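Local coordinates for heme-binding protein A / AI-2 binding protein A (Helicobacter pylori SS1, PDB 6OFQ) that binds peptides in the periplasm, probably handing them to an ABC transporter, as expected of a type II periplasmic binding protein, at residues D118-F123 against K154-L159; V91-L96 against T163-L168; M147-I152 against M181-I186. One frame throughout, in Å; residues are numbered along the deposited sequence. Where two conformers were deposited one is given.

Contact 1 of 3, residues D118-F123 against K154-L159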
# COMPACT_ATOMS: atom_id res chain seq x y z
N ASP A 118 -6.72 -18.05 16.23
CA ASP A 118 -5.67 -17.29 15.54
C ASP A 118 -6.31 -16.07 14.88
O ASP A 118 -5.69 -15.00 14.81
CB ASP A 118 -4.97 -18.13 14.50
CG ASP A 118 -4.38 -19.41 15.11
OD1 ASP A 118 -3.58 -19.12 16.03
OD2 ASP A 118 -4.65 -20.52 14.61
N VAL A 119 -7.55 -16.20 14.42
CA VAL A 119 -8.30 -15.04 13.90
C VAL A 119 -8.57 -14.05 15.02
O VAL A 119 -8.36 -12.86 14.89
CB VAL A 119 -9.56 -15.47 13.17
CG1 VAL A 119 -10.28 -14.28 12.57
CG2 VAL A 119 -9.28 -16.52 12.10
N LEU A 120 -9.11 -14.54 16.15
CA LEU A 120 -9.32 -13.72 17.33
C LEU A 120 -8.04 -13.05 17.73
O LEU A 120 -8.03 -11.85 17.95
CB LEU A 120 -9.90 -14.53 18.51
CG LEU A 120 -11.29 -15.13 18.33
CD1 LEU A 120 -11.71 -15.76 19.67
CD2 LEU A 120 -12.26 -14.02 17.95
N PHE A 121 -6.92 -13.77 17.83
CA PHE A 121 -5.72 -13.07 18.23
C PHE A 121 -5.32 -11.94 17.28
O PHE A 121 -5.02 -10.82 17.67
CB PHE A 121 -4.57 -14.07 18.22
CG PHE A 121 -3.19 -13.43 18.43
CD1 PHE A 121 -2.86 -12.75 19.58
CD2 PHE A 121 -2.29 -13.43 17.38
CE1 PHE A 121 -1.62 -12.16 19.76
CE2 PHE A 121 -1.05 -12.79 17.55
CZ PHE A 121 -0.76 -12.14 18.69
N SER A 122 -5.40 -12.24 15.99
CA SER A 122 -4.90 -11.32 14.96
C SER A 122 -5.69 -10.03 14.88
O SER A 122 -5.12 -8.98 14.62
CB SER A 122 -4.88 -12.05 13.62
OG SER A 122 -3.98 -13.15 13.64
N PHE A 123 -7.01 -10.16 15.08
CA PHE A 123 -7.91 -9.01 15.06
C PHE A 123 -8.02 -8.33 16.41
O PHE A 123 -7.95 -7.12 16.51
CB PHE A 123 -9.31 -9.40 14.56
CG PHE A 123 -9.46 -9.61 13.06
CD1 PHE A 123 -8.83 -10.65 12.41
CD2 PHE A 123 -10.30 -8.79 12.34
CE1 PHE A 123 -8.88 -10.78 11.04
CE2 PHE A 123 -10.39 -8.96 11.00
CZ PHE A 123 -9.79 -10.01 10.38
N LYS A 154 -18.52 -4.31 15.82
CA LYS A 154 -19.15 -4.43 17.15
C LYS A 154 -18.59 -5.60 17.94
O LYS A 154 -18.27 -5.45 19.11
CB LYS A 154 -20.67 -4.39 17.03
CG LYS A 154 -21.42 -4.58 18.35
CD LYS A 154 -22.93 -4.51 18.15
CE LYS A 154 -23.58 -4.60 19.53
NZ LYS A 154 -25.00 -4.19 19.36
N SER A 155 -18.56 -6.77 17.32
CA SER A 155 -18.02 -7.96 17.94
C SER A 155 -17.44 -8.94 16.95
O SER A 155 -17.80 -8.93 15.78
CB SER A 155 -19.12 -8.65 18.74
OG SER A 155 -20.19 -9.05 17.94
N ILE A 156 -16.48 -9.70 17.48
CA ILE A 156 -15.91 -10.86 16.84
C ILE A 156 -16.06 -12.05 17.75
O ILE A 156 -15.59 -11.97 18.88
CB ILE A 156 -14.44 -10.68 16.43
CG1 ILE A 156 -14.20 -9.27 15.92
CG2 ILE A 156 -13.99 -11.80 15.53
CD1 ILE A 156 -12.71 -9.01 15.63
N GLU A 157 -16.63 -13.14 17.23
CA GLU A 157 -16.90 -14.34 18.03
C GLU A 157 -16.35 -15.55 17.31
O GLU A 157 -16.61 -15.74 16.11
CB GLU A 157 -18.40 -14.59 18.17
CG GLU A 157 -19.19 -13.49 18.84
CD GLU A 157 -20.67 -13.77 18.58
OE1 GLU A 157 -21.28 -13.33 17.56
OE2 GLU A 157 -21.26 -14.55 19.38
N ALA A 158 -15.71 -16.44 18.07
CA ALA A 158 -15.41 -17.80 17.62
C ALA A 158 -16.59 -18.68 18.02
O ALA A 158 -16.76 -19.00 19.20
CB ALA A 158 -14.12 -18.36 18.24
N LEU A 159 -17.46 -19.00 17.09
CA LEU A 159 -18.64 -19.80 17.39
C LEU A 159 -18.22 -21.25 17.59
O LEU A 159 -18.90 -21.93 18.39
CB LEU A 159 -19.65 -19.71 16.22
CG LEU A 159 -20.18 -18.28 16.13
CD1 LEU A 159 -21.11 -18.17 14.93
CD2 LEU A 159 -20.79 -17.74 17.41

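Contact 2 of 3, residues V91-L96 against T163-L168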
# COMPACT_ATOMS: atom_id res chain seq x y z
N VAL A 91 -23.98 -8.82 9.66
CA VAL A 91 -23.38 -10.02 10.20
C VAL A 91 -22.68 -10.80 9.13
O VAL A 91 -23.29 -11.12 8.11
CB VAL A 91 -24.41 -10.89 10.94
CG1 VAL A 91 -23.74 -12.13 11.56
CG2 VAL A 91 -25.04 -10.14 12.06
N TYR A 92 -21.39 -11.07 9.35
CA TYR A 92 -20.57 -11.87 8.43
C TYR A 92 -20.07 -13.11 9.13
O TYR A 92 -19.41 -13.00 10.15
CB TYR A 92 -19.30 -11.12 7.95
CG TYR A 92 -19.56 -9.92 7.09
CD1 TYR A 92 -20.24 -8.80 7.53
CD2 TYR A 92 -19.02 -9.87 5.80
CE1 TYR A 92 -20.41 -7.70 6.72
CE2 TYR A 92 -19.18 -8.75 5.01
CZ TYR A 92 -19.85 -7.67 5.46
OH TYR A 92 -20.06 -6.56 4.68
N THR A 93 -20.46 -14.29 8.64
CA THR A 93 -20.04 -15.54 9.26
C THR A 93 -19.09 -16.28 8.30
O THR A 93 -19.43 -16.53 7.16
CB THR A 93 -21.24 -16.46 9.54
OG1 THR A 93 -22.18 -15.78 10.38
CG2 THR A 93 -20.79 -17.66 10.31
N PHE A 94 -17.87 -16.53 8.80
CA PHE A 94 -16.80 -17.18 8.02
C PHE A 94 -16.56 -18.60 8.51
O PHE A 94 -16.41 -18.84 9.70
CB PHE A 94 -15.48 -16.38 8.12
CG PHE A 94 -15.57 -15.07 7.38
CD1 PHE A 94 -15.22 -14.95 6.03
CD2 PHE A 94 -16.00 -13.92 8.04
CE1 PHE A 94 -15.38 -13.77 5.34
CE2 PHE A 94 -16.15 -12.72 7.38
CZ PHE A 94 -15.86 -12.68 6.03
N HIS A 95 -16.58 -19.50 7.54
CA HIS A 95 -16.30 -20.90 7.78
C HIS A 95 -14.82 -21.11 7.45
O HIS A 95 -14.43 -20.94 6.31
CB HIS A 95 -17.24 -21.75 6.89
CG HIS A 95 -18.70 -21.37 7.02
ND1 HIS A 95 -19.42 -21.77 8.13
CD2 HIS A 95 -19.51 -20.49 6.36
CE1 HIS A 95 -20.62 -21.22 8.10
NE2 HIS A 95 -20.71 -20.45 7.03
N LEU A 96 -14.04 -21.55 8.43
CA LEU A 96 -12.60 -21.56 8.32
C LEU A 96 -12.17 -22.88 7.70
O LEU A 96 -12.77 -23.97 7.95
CB LEU A 96 -11.96 -21.29 9.66
CG LEU A 96 -12.34 -20.01 10.41
CD1 LEU A 96 -11.53 -19.91 11.66
CD2 LEU A 96 -12.13 -18.79 9.51
N THR A 163 -15.17 -21.47 13.03
CA THR A 163 -16.24 -20.51 12.63
C THR A 163 -16.06 -19.19 13.37
O THR A 163 -16.05 -19.12 14.60
CB THR A 163 -17.67 -21.09 12.92
OG1 THR A 163 -17.74 -22.43 12.45
CG2 THR A 163 -18.74 -20.23 12.23
N ILE A 164 -15.94 -18.12 12.56
CA ILE A 164 -15.83 -16.78 13.06
C ILE A 164 -17.01 -15.91 12.61
O ILE A 164 -17.37 -15.93 11.44
CB ILE A 164 -14.48 -16.13 12.59
CG1 ILE A 164 -13.26 -16.73 13.35
CG2 ILE A 164 -14.55 -14.63 12.77
CD1 ILE A 164 -13.07 -16.15 14.72
N ARG A 165 -17.61 -15.20 13.54
CA ARG A 165 -18.73 -14.29 13.21
C ARG A 165 -18.39 -12.86 13.60
O ARG A 165 -18.04 -12.60 14.75
CB ARG A 165 -20.01 -14.71 13.93
CG ARG A 165 -21.16 -13.75 13.66
CD ARG A 165 -22.50 -14.33 14.10
NE ARG A 165 -22.91 -15.37 13.15
CZ ARG A 165 -23.84 -16.31 13.36
NH1 ARG A 165 -24.46 -16.45 14.51
NH2 ARG A 165 -24.09 -17.18 12.41
N PHE A 166 -18.45 -11.95 12.63
CA PHE A 166 -18.33 -10.53 12.85
C PHE A 166 -19.69 -9.91 12.85
O PHE A 166 -20.52 -10.27 11.98
CB PHE A 166 -17.55 -9.85 11.69
CG PHE A 166 -16.10 -10.23 11.58
CD1 PHE A 166 -15.09 -9.49 12.21
CD2 PHE A 166 -15.76 -11.28 10.77
CE1 PHE A 166 -13.76 -9.85 12.07
CE2 PHE A 166 -14.43 -11.64 10.60
CZ PHE A 166 -13.45 -10.94 11.28
N THR A 167 -19.96 -9.09 13.86
CA THR A 167 -21.14 -8.23 13.81
C THR A 167 -20.66 -6.81 13.74
O THR A 167 -19.77 -6.39 14.50
CB THR A 167 -21.98 -8.45 15.10
OG1 THR A 167 -22.30 -9.86 15.19
CG2 THR A 167 -23.23 -7.58 15.05
N LEU A 168 -21.26 -6.07 12.81
CA LEU A 168 -20.86 -4.67 12.57
C LEU A 168 -21.79 -3.68 13.23
O LEU A 168 -22.96 -3.98 13.48
CB LEU A 168 -20.74 -4.40 11.10
CG LEU A 168 -19.89 -5.28 10.24
CD1 LEU A 168 -19.72 -4.73 8.83
CD2 LEU A 168 -18.56 -5.64 10.85
O HOH W 1 -17.95 -23.31 9.85

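Contact 3 of 3, residues M147-I152 against M181-I186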
# COMPACT_ATOMS: atom_id res chain seq x y z
N MET A 147 -8.30 3.42 9.53
CA MET A 147 -9.57 3.03 8.95
C MET A 147 -10.78 3.10 9.91
O MET A 147 -11.94 2.90 9.52
CB MET A 147 -9.47 1.64 8.30
CG MET A 147 -8.57 1.61 7.08
SD MET A 147 -8.28 -0.04 6.41
CE MET A 147 -9.92 -0.64 6.02
N GLY A 148 -10.51 3.17 11.20
CA GLY A 148 -11.56 3.14 12.22
C GLY A 148 -12.20 1.78 12.33
O GLY A 148 -13.41 1.66 12.55
N MET A 149 -11.41 0.73 12.21
CA MET A 149 -11.95 -0.62 12.31
C MET A 149 -12.65 -0.91 13.67
O MET A 149 -13.61 -1.71 13.70
CB MET A 149 -10.84 -1.63 12.09
CG MET A 149 -10.36 -1.71 10.63
SD MET A 149 -11.53 -2.42 9.48
CE MET A 149 -11.39 -4.12 10.00
N SER A 150 -12.19 -0.25 14.72
CA SER A 150 -12.88 -0.46 16.01
C SER A 150 -14.25 0.19 16.05
O SER A 150 -15.01 -0.23 16.93
CB SER A 150 -12.05 0.13 17.14
OG SER A 150 -10.85 -0.63 17.33
N HIS A 151 -14.56 1.21 15.25
CA HIS A 151 -15.89 1.75 15.04
C HIS A 151 -16.76 0.84 14.20
O HIS A 151 -17.99 0.93 14.30
CB HIS A 151 -15.82 3.14 14.41
CG HIS A 151 -15.00 4.09 15.22
ND1 HIS A 151 -15.26 4.30 16.56
CD2 HIS A 151 -13.87 4.77 14.94
CE1 HIS A 151 -14.33 5.11 17.06
NE2 HIS A 151 -13.50 5.43 16.08
N ILE A 152 -16.16 0.16 13.23
CA ILE A 152 -16.89 -0.69 12.28
C ILE A 152 -17.36 -1.97 12.94
O ILE A 152 -18.51 -2.40 12.79
CB ILE A 152 -16.00 -0.98 11.07
CG1 ILE A 152 -15.75 0.30 10.26
CG2 ILE A 152 -16.56 -2.05 10.15
CD1 ILE A 152 -14.68 0.19 9.19
N MET A 181 -6.93 -7.55 3.11
CA MET A 181 -5.78 -6.62 3.22
C MET A 181 -4.70 -7.18 4.15
O MET A 181 -5.02 -7.81 5.16
CB MET A 181 -6.24 -5.25 3.63
CG MET A 181 -7.09 -4.59 2.58
SD MET A 181 -7.81 -3.02 3.03
CE MET A 181 -6.33 -2.08 3.43
N ASP A 182 -3.46 -6.76 3.88
CA ASP A 182 -2.30 -7.29 4.58
C ASP A 182 -2.38 -7.09 6.12
O ASP A 182 -1.91 -7.98 6.84
CB ASP A 182 -1.07 -6.60 4.02
CG ASP A 182 -0.86 -6.89 2.55
OD1 ASP A 182 -1.57 -6.24 1.76
OD2 ASP A 182 -0.05 -7.77 2.20
N PHE A 183 -2.94 -5.98 6.57
CA PHE A 183 -2.98 -5.73 8.01
C PHE A 183 -3.82 -6.72 8.78
O PHE A 183 -3.71 -6.80 10.00
CB PHE A 183 -3.31 -4.26 8.32
CG PHE A 183 -4.78 -3.93 8.25
CD1 PHE A 183 -5.50 -3.75 7.08
CD2 PHE A 183 -5.51 -3.79 9.43
CE1 PHE A 183 -6.82 -3.35 7.03
CE2 PHE A 183 -6.83 -3.38 9.40
CZ PHE A 183 -7.53 -3.22 8.22
N LEU A 184 -4.71 -7.41 8.05
CA LEU A 184 -5.57 -8.42 8.65
C LEU A 184 -5.08 -9.82 8.39
O LEU A 184 -5.85 -10.80 8.46
CB LEU A 184 -7.02 -8.20 8.20
CG LEU A 184 -7.57 -6.87 8.67
CD1 LEU A 184 -8.97 -6.67 8.08
CD2 LEU A 184 -7.57 -6.70 10.20
N SER A 185 -3.80 -9.97 8.12
CA SER A 185 -3.15 -11.26 8.09
C SER A 185 -3.29 -12.07 9.39
O SER A 185 -3.39 -11.50 10.48
CB SER A 185 -1.67 -11.00 7.86
OG SER A 185 -1.35 -10.54 6.57
N ILE A 186 -3.35 -13.38 9.20
CA ILE A 186 -3.51 -14.29 10.35
C ILE A 186 -2.15 -14.75 10.89
O ILE A 186 -1.46 -15.49 10.20
CB ILE A 186 -4.42 -15.46 10.00
CG1 ILE A 186 -5.78 -15.00 9.44
CG2 ILE A 186 -4.65 -16.32 11.24
CD1 ILE A 186 -6.50 -13.92 10.22

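Contact 1 of 3, residues D118-F123 against K154-L159
Leu120 and Ile156 carry most of this helix-on-strand contact, which is wholly apolar: no hydrogen bond passes between 118-123 and 154-159. Leu120 forks over the strand. Its CD2 meets the CG2 branch of Ile156 at 3.7 Å, the two side chains running alongside in opposite senses. The other branch, CD1, reaches the methyl CB of Ala158 at 3.8 Å. A leucine suits the helix here because its two end methyls can serve two strand residues at once, while the short alanine lets the helix side chain lie close to the backbone. Ile156 divides its own branches in the same way. With CG1 anti to the carbonyl carbon (chi1 -38°), its CD1 runs on to Phe123, touching CB at 3.6 Å and approaching the ring obliquely, and the two side chains lie roughly perpendicular.

Polar bonding stays inside the helix. Asp118 O takes both Ser122 N, the ordinary helical bond, and Ser122 OG at 2.8 Å, the two donors coming from opposite faces of the carbonyl plane. The buried hydroxyl is thereby satisfied, and it also bonds to Leu187 N.

Segment 118-123 runs roughly antiparallel to strand residues 155-158, at 156° with the axes 8.9 Å apart. Strand 153-160 is an edge strand of its antiparallel sheet and carries a classic beta bulge, Lys154 and Ser155 both facing Thr167. Ile156 also packs on Phe166 of the neighbouring strand 163-168, while Phe121, on helix 116-127, packs against helix 189-197.

Contact 2 of 3, residues V91-L96 against T163-L168
Thr93 and Arg165 face each other as a non-hydrogen-bonded pair, and their side chains make the polar link that the backbone does not make there. In the conformer described, one of two for Arg165, NE and NH2 both donate to Thr93 OG1, NE at 2.9 Å and NH2 at 3.1 Å. The hydroxyl lies in the guanidinium plane, held side-on by two nitrogens. Arg165 sets out with CG anti to its backbone nitrogen and bends at chi3 (-74°), bringing the planar group back over the neighbouring strand; on the way CD packs on Val91 CG1 at 3.6 Å. A long, jointed arginine can do this at a partly exposed face, and threonine offers a compact acceptor.

In the hydrogen-bonded pairs the peptide groups satisfy each other. Tyr92 N and O bond to Phe166 O and N, and Phe94 N and O to Ile164 O and N; the bond from Phe94 N to Ile164 O is the straightest, 175° at the hydrogen. The residues between turn their backbone outward: Thr93 bonds to Asp84, His95 to Thr81 and Ser82, Arg165 to Glu157.

One water joins His95 ND1, at 2.7 Å and in the imidazole plane, to Thr163 OG1, to which it donates. The stronger partners lie outside: Asp84 OD2 for His95 NE2, Asp160 OD1 for Thr163 OG1.

On the other face the rings of Phe94 and Phe166 meet rim to rim with planes at 88°, and Leu168 CD1 touches Tyr92 CE1 at 3.7 Å. Alternating hydrogen-bonded and non-hydrogen-bonded pairs are the mark of antiparallel strands. One face mostly polar, the other mostly aromatic and aliphatic, fits a sheet with one side against the core, here a five-stranded antiparallel sheet receiving helix 116-127.

Contact 3 of 3, residues M147-I152 against M181-I186
Met147, Phe183 and Met149 bury the most surface here, and both methionines meet the CZ end of the phenylalanine ring. Met147 SD lies 3.7 Å from Phe183 CE1 and 4.5 Å from the ring centroid, 51° off the normal, an oblique Met-aromatic contact. The chain is extended through chi2 and bends only at chi3 (58°). The same sulfur meets the terminal methyl of Met181, CE, at 4.1 Å. Methionine suits such a spot: it is flexible, and its polarisable sulfur packs well beside an aromatic rim.

Phe183 holds its ring with CG between the backbone N and the carbonyl carbon (chi1 81°), and Leu184 CG of its own segment lies over the centre of one face, 3.5 Å above the plane. Met149 points toward Phe183 and meets the ring edge near its plane, CG to CZ 4.0 Å. Bent at both chi2 and chi3, it then turns its CE to meet Leu184 CD1, tip to tip at 4.0 Å.

Gly148, with positive phi, ends helix 142-147 in a Schellman motif and is also the N-cap of helix 149-152, and the two methionines flank this junction. On the other side, Asp182 O accepts both Ser185 N and Ser185 OG, the hydroxyl at 2.6 Å on a lone pair, which closes the turn that includes the 3-10 residues 182 and 183.

The ring of Tyr143 meets that of Phe183 with nearly parallel planes, and Trp144 packs on Met149, Phe183 and Leu184. The whole is a buried apolar cluster, including a Met-aromatic contact, that joins a helix-to-helix corner to the loop between helices 175-178 and 189-197.

Contacts 1 and 2 share one sheet: strands 153-160 and 163-168 are neighbours, and Glu157 O lies 2.8 Å from Arg165 N, a probable hydrogen bond. Their centres are about 9 Å apart, and contact 1 is nested inside the chain loop that contact 2 closes. Phe123 links all three regions, its CD2 3.6 Å from Phe166 CE1 and its CE2 3.7 Å from Leu184 CD2. Contact 3, centred about 12 Å from contact 1 and 14 Å from contact 2, touches the latter where Leu168 CB meets Ile152 O. It also lies nearest the chain's centre, about 14 Å away, against 24 and 26 Å for contacts 1 and 2.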